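Local coordinates for protein glycosyl hydrolase BlGH5_18 (Bifidobacterium longum subsp. infantis, PDB 7LQX) that probably hydrolyses glycosidic bonds during N-glycan breakdown, as a member of subfamily 18 of glycoside hydrolase family 5, at residues G161-Q166 / L202-D207; F167-H172 / H214-P219; M228-S233 / W273-G278. One frame throughout, in Å; residues are numbered along the deposited sequence.

In the fold
Running from the N terminus, the chain leaves strand 155-159 of a (β/α)8 barrel through 161-166 and directly into 167-172. Helix 180-191 and strand 200-202 follow, and 202-207 then returns to 161-166, closing contact 1. A little later 214-219 meets 167-172 in contact 2. The segments of these two contacts alternate, so the loops cross rather than nest, and N165 ND2 meets H215 NE2 where they join. Contact 3 comes afterwards in series: strands 229-233 and 272-277, joined through helix 248-264, lie side by side in the barrel wall. H232 brings it to contact 1 at E163, whereas contacts 2 and 3 do not touch.

Contact 1: residues G161-Q166 / L202-D207; sequences GNELNQ and LHSEND. With EDO (1,2-ethanediol), chain D; EDO (1,2-ethanediol), chain C.
The carboxamides of N165 and N206 meet with their planes 69° apart: N165 ND2 donates within its own amide plane to N206 OD1 (2.9 Å), arriving above the carbonyl plane of N206 rather than on a lone pair. The two segments are loops leaving neighbouring strands, 155-159 and 200-202, of a (β/α)8 barrel, and the Asn-Glu pair N162-E163 stands where GH5 enzymes usually carry their acid/base, which E163 therefore probably is. N165 OD1 in turn accepts N206 N at 2.9 Å, while E205 CB packs 3.5 Å from N165 CG. An asparagine suits this place because one short side chain offers both donor and acceptor. S204 turns its hydroxyl back to the first loop: E163 N donates to S204 OG (3.2 Å), and L164 N makes a weak bond to S204 O. On the same segment, H203 ND1 gives an in-plane hydrogen bond to the syn lone pair of E205 OE2 (2.6 Å). N206 OD1 also caps G208 N, at the start of the next helix. The side chains of E163 and N206 cross at about a right angle; E163 OE2 is hydrogen-bonded to H232 ND1, while a water donates to E163 OE1, its oxygen 2.7 Å away, and accepts from N206 ND2.

Contact 2: residues F167-H172 / H214-P219; sequences FSDRPH and HHPFTP. With EDO (1,2-ethanediol), chain C.
With chi1 at -156° in D169 and -171° in H215, each side chain swings away from its own backbone N, and carboxylate and imidazole meet nearly coplanar, 16° apart. H215 ND1 donates to D169 OD2 at 2.8 Å, close to straight and in the ring plane, and OD2 receives it on its anti lone pair. Since ND1 carries the proton of this bond, H215 NE2 can accept from N165 ND2, so the ring is gripped at both nitrogens and its rotation is fixed. The other carboxylate oxygen, D169 OD1, is met from above its plane by R170 N (2.8 Å). With D169 replaced by an alanine, H215 ND1 would probably be left without its acceptor and the imidazole freer to turn. S168 is small enough to fit against H215, P216 and F217: its OG, hydrogen-bonded to N165 O, reaches the edge of F217 at CD1, 3.7 Å away. P216, whose ring has no donor to satisfy, packs its CG 3.5 Å from S168 OG. A 1,2-ethanediol O2 donates to R170 O at 2.8 Å. On the same loop, P171 packs on W123 of the second subunit, and the H172 ring meets that indole. The arrangement is built on a His-carboxylate hydrogen bond that joins two loops of a (β/α)8 barrel, one following strand 155-159 and the other linking helices 208-211 and 219-224.

Contact 3: residues M228-S233 / W273-G278; sequences MTTIHS and WLQEVG. With EDO (1,2-ethanediol), chain D.
Backbone hydrogen bonds join 229-233 and 273-277 as adjacent parallel strands of a (β/α)8 barrel, connected by a beta-alpha-beta crossover through helix 248-264. W273 N donates to T229 O (2.8 Å) and I231 N to W273 O (3.0 Å). I231 O then takes E276 N at 3.2 Å and, weakly, Q275 N: one extra residue in 273-277, next to an inverse gamma turn centred on L274, shifts the register, so that H232 pairs with E276 and S233 N finds E276 O at 2.9 Å.

Among side-chain polar contacts, Q275 NE2 donates to H232 NE2 (2.8 Å) within the imidazole plane. A glutamine suits this spot because its amide can donate here while OE1 accepts from T159; the other ring nitrogen, H232 ND1, is hydrogen-bonded to E163 OE2.

E276 CG sits over the H232 ring, 3.5 Å from its centroid, and the carboxylate continues above the same ring at 14° to it. W273 makes the apolar contact: its CE3 touches the selenomethionine methyl M228 CE at 3.7 Å, while Q275 CG covers one indole face.

E276 lies near the C-terminal end of strand 272-277, where GH5 enzymes carry the nucleophile, which it probably is. R64 forms a salt bridge with E276 OE2, and ethanediol O1 donates to that same OE2 at 2.6 Å.

Contact 1: residues G161-Q166 / L202-D207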
loop_
_atom_site.group_PDB
_atom_site.type_symbol
_atom_site.label_atom_id
_atom_site.label_comp_id
_atom_site.label_asym_id
_atom_site.label_seq_id
_atom_site.Cartn_x
_atom_site.Cartn_y
_atom_site.Cartn_z
ATOM N N GLY A 161 12.070 12.770 -2.095
ATOM C CA GLY A 161 11.667 11.579 -1.361
ATOM C C GLY A 161 12.892 10.780 -0.973
ATOM O O GLY A 161 13.961 10.911 -1.575
ATOM N N ASN A 162 12.716 9.929 0.028
ATOM C CA ASN A 162 13.859 9.212 0.575
ATOM C C ASN A 162 14.309 8.105 -0.370
ATOM O O ASN A 162 13.561 7.155 -0.605
ATOM C CB ASN A 162 13.459 8.608 1.913
ATOM C CG ASN A 162 14.595 7.920 2.587
ATOM O OD1 ASN A 162 15.646 8.518 2.796
ATOM N ND2 ASN A 162 14.419 6.644 2.908
ATOM N N GLU A 163 15.538 8.190 -0.883
ATOM C CA GLU A 163 16.163 7.070 -1.598
ATOM C C GLU A 163 15.269 6.519 -2.703
ATOM O O GLU A 163 15.147 5.309 -2.891
ATOM C CB GLU A 163 16.571 5.966 -0.618
ATOM C CG GLU A 163 17.534 6.468 0.442
ATOM C CD GLU A 163 17.892 5.473 1.508
ATOM O OE1 GLU A 163 17.450 4.305 1.430
ATOM O OE2 GLU A 163 18.618 5.879 2.442
ATOM N N LEU A 164 14.665 7.416 -3.478
ATOM C CA LEU A 164 13.697 6.966 -4.472
ATOM C C LEU A 164 14.348 6.145 -5.576
ATOM O O LEU A 164 13.652 5.388 -6.268
ATOM C CB LEU A 164 12.956 8.171 -5.042
ATOM C CG LEU A 164 11.910 8.815 -4.120
ATOM C CD1 LEU A 164 11.352 10.071 -4.782
ATOM C CD2 LEU A 164 10.814 7.825 -3.759
ATOM N N ASN A 165 15.664 6.258 -5.744
ATOM C CA ASN A 165 16.346 5.452 -6.744
ATOM C C ASN A 165 16.200 3.960 -6.482
ATOM O O ASN A 165 16.412 3.163 -7.401
ATOM C CB ASN A 165 17.822 5.848 -6.817
ATOM C CG ASN A 165 18.583 5.514 -5.549
ATOM O OD1 ASN A 165 18.204 5.936 -4.459
ATOM N ND2 ASN A 165 19.670 4.764 -5.688
ATOM N N GLN A 166 15.848 3.558 -5.256
ATOM C CA GLN A 166 15.699 2.133 -4.971
ATOM C C GLN A 166 14.539 1.507 -5.736
ATOM O O GLN A 166 14.490 0.279 -5.857
ATOM C CB GLN A 166 15.565 1.889 -3.467
ATOM C CG GLN A 166 14.230 2.314 -2.860
ATOM C CD GLN A 166 13.263 1.160 -2.655
ATOM O OE1 GLN A 166 13.649 0.080 -2.214
ATOM N NE2 GLN A 166 11.996 1.392 -2.978
ATOM N N LEU A 202 15.795 19.525 -2.954
ATOM C CA LEU A 202 16.819 18.500 -2.917
ATOM C C LEU A 202 16.263 17.188 -3.447
ATOM O O LEU A 202 15.048 16.964 -3.474
ATOM C CB LEU A 202 17.275 18.219 -1.469
ATOM C CG LEU A 202 17.613 19.455 -0.648
ATOM C CD1 LEU A 202 17.781 19.137 0.820
ATOM C CD2 LEU A 202 18.876 20.110 -1.169
ATOM N N HIS A 203 17.170 16.292 -3.820
ATOM C CA HIS A 203 16.801 14.903 -4.086
ATOM C C HIS A 203 17.777 13.992 -3.353
ATOM O O HIS A 203 18.885 14.398 -2.991
ATOM C CB HIS A 203 16.709 14.583 -5.587
ATOM C CG HIS A 203 18.003 14.701 -6.313
ATOM N ND1 HIS A 203 18.769 13.603 -6.645
ATOM C CD2 HIS A 203 18.676 15.783 -6.769
ATOM C CE1 HIS A 203 19.860 14.004 -7.268
ATOM N NE2 HIS A 203 19.833 15.322 -7.347
ATOM N N SER A 204 17.331 12.762 -3.097
ATOM C CA SER A 204 18.063 11.813 -2.272
ATOM C C SER A 204 18.104 10.436 -2.906
ATOM O O SER A 204 17.059 9.859 -3.232
ATOM C CB SER A 204 17.398 11.691 -0.890
ATOM O OG SER A 204 17.714 10.463 -0.246
ATOM N N GLU A 205 19.308 9.894 -3.015
ATOM C CA GLU A 205 19.520 8.510 -3.395
ATOM C C GLU A 205 20.271 7.775 -2.294
ATOM O O GLU A 205 21.008 8.380 -1.507
ATOM C CB GLU A 205 20.330 8.441 -4.685
ATOM C CG GLU A 205 19.589 8.994 -5.886
ATOM C CD GLU A 205 19.586 10.518 -5.981
ATOM O OE1 GLU A 205 20.652 11.151 -5.827
ATOM O OE2 GLU A 205 18.499 11.073 -6.241
ATOM N N ASN A 206 20.071 6.460 -2.246
ATOM C CA ASN A 206 20.971 5.608 -1.488
ATOM C C ASN A 206 22.313 5.536 -2.211
ATOM O O ASN A 206 22.495 6.098 -3.296
ATOM C CB ASN A 206 20.345 4.240 -1.220
ATOM C CG ASN A 206 20.135 3.421 -2.469
ATOM O OD1 ASN A 206 20.923 3.478 -3.416
ATOM N ND2 ASN A 206 19.067 2.630 -2.471
ATOM N N ASP A 207 23.272 4.831 -1.603
ATOM C CA ASP A 207 24.639 4.858 -2.116
ATOM C C ASP A 207 24.803 4.116 -3.433
ATOM O O ASP A 207 25.897 4.167 -4.008
ATOM C CB ASP A 207 25.661 4.411 -1.063
ATOM C CG ASP A 207 25.468 2.986 -0.588
ATOM O OD1 ASP A 207 24.835 2.186 -1.301
ATOM O OD2 ASP A 207 25.984 2.656 0.509
HETATM C C1 EDO D . 16.622 5.455 5.856
HETATM O O1 EDO D . 16.717 6.106 4.588
HETATM C C2 EDO D . 15.202 4.921 6.012
HETATM O O2 EDO D . 14.935 4.019 4.925
HETATM C C1 EDO C . 19.784 1.002 -5.633
HETATM O O1 EDO C . 18.850 0.659 -4.605
HETATM C C2 EDO C . 19.909 -0.147 -6.625
HETATM O O2 EDO C . 18.610 -0.534 -7.087
HETATM O O HOH W 1 14.679 12.178 -3.968
HETATM O O HOH W 2 17.194 2.312 -0.321
#

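Contact 2: residues F167-H172 / H214-P219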
loop_
_atom_site.group_PDB
_atom_site.type_symbol
_atom_site.label_atom_id
_atom_site.label_comp_id
_atom_site.label_asym_id
_atom_site.label_seq_id
_atom_site.Cartn_x
_atom_site.Cartn_y
_atom_site.Cartn_z
ATOM N N PHE A 167 13.624 2.318 -6.265
ATOM C CA PHE A 167 12.556 1.799 -7.112
ATOM C C PHE A 167 12.983 1.569 -8.559
ATOM O O PHE A 167 12.241 0.934 -9.314
ATOM C CB PHE A 167 11.377 2.771 -7.141
ATOM C CG PHE A 167 10.572 2.798 -5.879
ATOM C CD1 PHE A 167 9.707 1.756 -5.555
ATOM C CD2 PHE A 167 10.664 3.877 -5.011
ATOM C CE1 PHE A 167 8.968 1.792 -4.385
ATOM C CE2 PHE A 167 9.919 3.916 -3.852
ATOM C CZ PHE A 167 9.074 2.868 -3.539
ATOM N N SER A 168 14.139 2.077 -8.971
ATOM C CA SER A 168 14.440 2.257 -10.381
ATOM C C SER A 168 15.298 1.166 -11.001
ATOM O O SER A 168 15.622 1.273 -12.194
ATOM C CB SER A 168 15.183 3.589 -10.586
ATOM O OG SER A 168 16.535 3.510 -10.131
ATOM N N ASP A 169 15.707 0.152 -10.247
ATOM C CA ASP A 169 16.753 -0.745 -10.727
ATOM C C ASP A 169 16.699 -2.050 -9.947
ATOM O O ASP A 169 16.041 -2.151 -8.906
ATOM C CB ASP A 169 18.116 -0.058 -10.569
ATOM C CG ASP A 169 19.194 -0.587 -11.516
ATOM O OD1 ASP A 169 18.966 -1.554 -12.276
ATOM O OD2 ASP A 169 20.293 0.007 -11.495
ATOM N N ARG A 170 17.395 -3.056 -10.484
ATOM C CA ARG A 170 17.636 -4.276 -9.738
ATOM C C ARG A 170 18.317 -3.901 -8.420
ATOM O O ARG A 170 19.105 -2.961 -8.370
ATOM C CB ARG A 170 18.565 -5.198 -10.529
ATOM C CG ARG A 170 17.948 -5.772 -11.789
ATOM C CD ARG A 170 18.971 -6.557 -12.598
ATOM N NE ARG A 170 18.340 -7.566 -13.444
ATOM C CZ ARG A 170 18.101 -8.819 -13.066
ATOM N NH1 ARG A 170 18.439 -9.232 -11.851
ATOM N NH2 ARG A 170 17.522 -9.664 -13.908
ATOM N N PRO A 171 18.036 -4.639 -7.335
ATOM C CA PRO A 171 17.221 -5.852 -7.299
ATOM C C PRO A 171 15.786 -5.621 -6.850
ATOM O O PRO A 171 15.158 -6.530 -6.301
ATOM C CB PRO A 171 17.956 -6.708 -6.258
ATOM C CG PRO A 171 18.444 -5.711 -5.281
ATOM C CD PRO A 171 18.787 -4.457 -6.078
ATOM N N HIS A 172 15.249 -4.435 -7.079
ATOM C CA HIS A 172 13.888 -4.189 -6.638
ATOM C C HIS A 172 12.957 -5.217 -7.281
ATOM O O HIS A 172 13.044 -5.446 -8.494
ATOM C CB HIS A 172 13.398 -2.786 -6.974
ATOM C CG HIS A 172 12.151 -2.437 -6.232
ATOM N ND1 HIS A 172 10.909 -2.905 -6.608
ATOM C CD2 HIS A 172 11.967 -1.768 -5.074
ATOM C CE1 HIS A 172 10.007 -2.493 -5.736
ATOM N NE2 HIS A 172 10.625 -1.814 -4.787
ATOM N N HIS A 214 25.750 1.640 -14.349
ATOM C CA HIS A 214 24.548 1.549 -15.170
ATOM C C HIS A 214 23.267 1.852 -14.402
ATOM O O HIS A 214 22.178 1.579 -14.901
ATOM C CB HIS A 214 24.458 0.191 -15.878
ATOM C CG HIS A 214 25.719 -0.193 -16.589
ATOM N ND1 HIS A 214 26.176 0.478 -17.703
ATOM C CD2 HIS A 214 26.630 -1.160 -16.332
ATOM C CE1 HIS A 214 27.308 -0.069 -18.109
ATOM N NE2 HIS A 214 27.606 -1.065 -17.294
ATOM N N HIS A 215 23.359 2.414 -13.238
ATOM C CA HIS A 215 22.203 2.820 -12.452
ATOM C C HIS A 215 21.688 4.162 -12.981
ATOM O O HIS A 215 22.477 5.054 -13.288
ATOM C CB HIS A 215 22.646 2.945 -11.001
ATOM C CG HIS A 215 21.541 3.156 -10.023
ATOM N ND1 HIS A 215 20.531 2.239 -9.821
ATOM C CD2 HIS A 215 21.322 4.159 -9.141
ATOM C CE1 HIS A 215 19.732 2.678 -8.868
ATOM N NE2 HIS A 215 20.179 3.845 -8.450
ATOM N N PRO A 216 20.372 4.326 -13.151
ATOM C CA PRO A 216 19.876 5.534 -13.838
ATOM C C PRO A 216 19.986 6.811 -13.031
ATOM O O PRO A 216 19.912 7.892 -13.627
ATOM C CB PRO A 216 18.414 5.199 -14.168
ATOM C CG PRO A 216 18.039 4.165 -13.192
ATOM C CD PRO A 216 19.285 3.366 -12.883
ATOM N N PHE A 217 20.152 6.736 -11.716
ATOM C CA PHE A 217 20.503 7.903 -10.913
ATOM C C PHE A 217 22.022 7.959 -10.838
ATOM O O PHE A 217 22.663 6.933 -10.605
ATOM C CB PHE A 217 19.890 7.767 -9.526
ATOM C CG PHE A 217 18.413 8.013 -9.498
ATOM C CD1 PHE A 217 17.509 7.043 -9.912
ATOM C CD2 PHE A 217 17.926 9.224 -9.052
ATOM C CE1 PHE A 217 16.160 7.296 -9.879
ATOM C CE2 PHE A 217 16.582 9.472 -9.010
ATOM C CZ PHE A 217 15.701 8.516 -9.431
ATOM N N THR A 218 22.597 9.134 -11.058
ATOM C CA THR A 218 24.024 9.258 -11.315
ATOM C C THR A 218 24.716 10.235 -10.382
ATOM O O THR A 218 24.088 11.140 -9.825
ATOM C CB THR A 218 24.253 9.768 -12.748
ATOM O OG1 THR A 218 23.762 11.113 -12.804
ATOM C CG2 THR A 218 23.540 8.903 -13.782
ATOM N N PRO A 219 26.035 10.099 -10.229
ATOM C CA PRO A 219 26.793 11.100 -9.453
ATOM C C PRO A 219 26.596 12.532 -9.925
ATOM O O PRO A 219 26.479 13.444 -9.093
ATOM C CB PRO A 219 28.245 10.630 -9.627
ATOM C CG PRO A 219 28.114 9.135 -9.798
ATOM C CD PRO A 219 26.872 8.952 -10.625
HETATM C C1 EDO C . 19.784 1.002 -5.633
HETATM O O1 EDO C . 18.850 0.659 -4.605
HETATM C C2 EDO C . 19.909 -0.147 -6.625
HETATM O O2 EDO C . 18.610 -0.534 -7.087
HETATM O O HOH W 3 20.420 -0.701 -14.847
#

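Contact 3: residues M228-S233 / W273-G278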
loop_
_atom_site.group_PDB
_atom_site.type_symbol
_atom_site.label_atom_id
_atom_site.label_comp_id
_atom_site.label_asym_id
_atom_site.label_seq_id
_atom_site.Cartn_x
_atom_site.Cartn_y
_atom_site.Cartn_z
HETATM N N MSE A 228 21.746 21.087 -2.669
HETATM C CA MSE A 228 22.846 20.505 -1.914
HETATM C C MSE A 228 22.940 19.033 -2.262
HETATM O O MSE A 228 21.924 18.390 -2.520
HETATM C CB MSE A 228 22.602 20.599 -0.407
HETATM C CG MSE A 228 22.390 21.989 0.108
HETATM SE SE MSE A 228 22.421 22.109 2.038
HETATM C CE MSE A 228 20.660 21.497 2.409
ATOM N N THR A 229 24.138 18.471 -2.188
ATOM C CA THR A 229 24.274 17.031 -2.300
ATOM C C THR A 229 23.794 16.401 -1.007
ATOM O O THR A 229 24.224 16.806 0.076
ATOM C CB THR A 229 25.737 16.658 -2.495
ATOM O OG1 THR A 229 26.230 17.313 -3.668
ATOM C CG2 THR A 229 25.887 15.150 -2.630
ATOM N N THR A 230 22.932 15.402 -1.105
ATOM C CA THR A 230 22.555 14.624 0.065
ATOM C C THR A 230 23.308 13.301 0.031
ATOM O O THR A 230 23.446 12.683 -1.027
ATOM C CB THR A 230 21.048 14.365 0.113
ATOM O OG1 THR A 230 20.659 13.569 -1.007
ATOM C CG2 THR A 230 20.266 15.669 0.102
ATOM N N ILE A 231 23.802 12.889 1.194
ATOM C CA ILE A 231 24.515 11.629 1.367
ATOM C C ILE A 231 23.857 10.866 2.502
ATOM O O ILE A 231 23.498 11.454 3.527
ATOM C CB ILE A 231 26.007 11.878 1.669
ATOM C CG1 ILE A 231 26.658 12.511 0.436
ATOM C CG2 ILE A 231 26.705 10.588 2.081
ATOM C CD1 ILE A 231 28.062 12.938 0.636
ATOM N N HIS A 232 23.695 9.557 2.315
ATOM C CA HIS A 232 23.195 8.664 3.355
ATOM C C HIS A 232 24.287 7.623 3.551
ATOM O O HIS A 232 24.482 6.764 2.685
ATOM C CB HIS A 232 21.894 7.977 2.949
ATOM C CG HIS A 232 20.730 8.905 2.818
ATOM N ND1 HIS A 232 19.466 8.451 2.516
ATOM C CD2 HIS A 232 20.633 10.250 2.927
ATOM C CE1 HIS A 232 18.633 9.474 2.465
ATOM N NE2 HIS A 232 19.322 10.579 2.686
ATOM N N SER A 233 25.002 7.698 4.672
ATOM C CA SER A 233 26.206 6.900 4.892
ATOM C C SER A 233 25.900 5.737 5.824
ATOM O O SER A 233 25.636 5.941 7.013
ATOM C CB SER A 233 27.314 7.776 5.467
ATOM O OG SER A 233 28.485 7.017 5.658
ATOM N N TRP A 273 25.275 17.765 2.435
ATOM C CA TRP A 273 24.483 17.445 3.616
ATOM C C TRP A 273 24.608 15.948 3.878
ATOM O O TRP A 273 24.149 15.136 3.074
ATOM C CB TRP A 273 23.025 17.841 3.376
ATOM C CG TRP A 273 22.139 17.638 4.568
ATOM C CD1 TRP A 273 22.527 17.293 5.823
ATOM C CD2 TRP A 273 20.713 17.784 4.617
ATOM N NE1 TRP A 273 21.436 17.193 6.654
ATOM C CE2 TRP A 273 20.310 17.508 5.940
ATOM C CE3 TRP A 273 19.742 18.134 3.678
ATOM C CZ2 TRP A 273 18.978 17.554 6.340
ATOM C CZ3 TRP A 273 18.426 18.193 4.076
ATOM C CH2 TRP A 273 18.051 17.899 5.398
ATOM N N LEU A 274 25.264 15.594 4.980
ATOM C CA LEU A 274 25.224 14.231 5.509
ATOM C C LEU A 274 23.834 14.063 6.110
ATOM O O LEU A 274 23.610 14.234 7.312
ATOM C CB LEU A 274 26.321 14.053 6.535
ATOM C CG LEU A 274 26.562 12.631 7.016
ATOM C CD1 LEU A 274 26.701 11.639 5.886
ATOM C CD2 LEU A 274 27.820 12.635 7.884
ATOM N N GLN A 275 22.876 13.770 5.223
ATOM C CA GLN A 275 21.457 13.783 5.563
ATOM C C GLN A 275 21.039 12.542 6.330
ATOM O O GLN A 275 20.030 12.589 7.045
ATOM C CB GLN A 275 20.662 13.959 4.262
ATOM C CG GLN A 275 19.173 14.144 4.448
ATOM C CD GLN A 275 18.411 14.235 3.138
ATOM O OE1 GLN A 275 17.733 15.236 2.856
ATOM N NE2 GLN A 275 18.513 13.213 2.339
ATOM N N GLU A 276 21.793 11.452 6.213
ATOM C CA GLU A 276 21.667 10.337 7.123
ATOM C C GLU A 276 23.034 9.787 7.467
ATOM O O GLU A 276 23.860 9.560 6.579
ATOM C CB GLU A 276 20.896 9.148 6.529
ATOM C CG GLU A 276 19.467 9.426 6.224
ATOM C CD GLU A 276 18.748 8.253 5.617
ATOM O OE1 GLU A 276 19.328 7.144 5.509
ATOM O OE2 GLU A 276 17.590 8.474 5.206
ATOM N N VAL A 277 23.248 9.539 8.748
ATOM C CA VAL A 277 24.348 8.705 9.212
ATOM C C VAL A 277 23.857 8.030 10.477
ATOM O O VAL A 277 23.298 8.688 11.360
ATOM C CB VAL A 277 25.633 9.522 9.439
ATOM C CG1 VAL A 277 25.341 10.708 10.317
ATOM C CG2 VAL A 277 26.727 8.640 10.032
ATOM N N GLY A 278 24.016 6.715 10.551
ATOM C CA GLY A 278 23.624 5.948 11.716
ATOM C C GLY A 278 24.689 4.935 12.076
ATOM O O GLY A 278 25.683 4.779 11.368
HETATM C C1 EDO D . 16.622 5.455 5.856
HETATM O O1 EDO D . 16.717 6.106 4.588
HETATM C C2 EDO D . 15.202 4.921 6.012
HETATM O O2 EDO D . 14.935 4.019 4.925
HETATM O O HOH W 4 26.927 4.382 8.916
#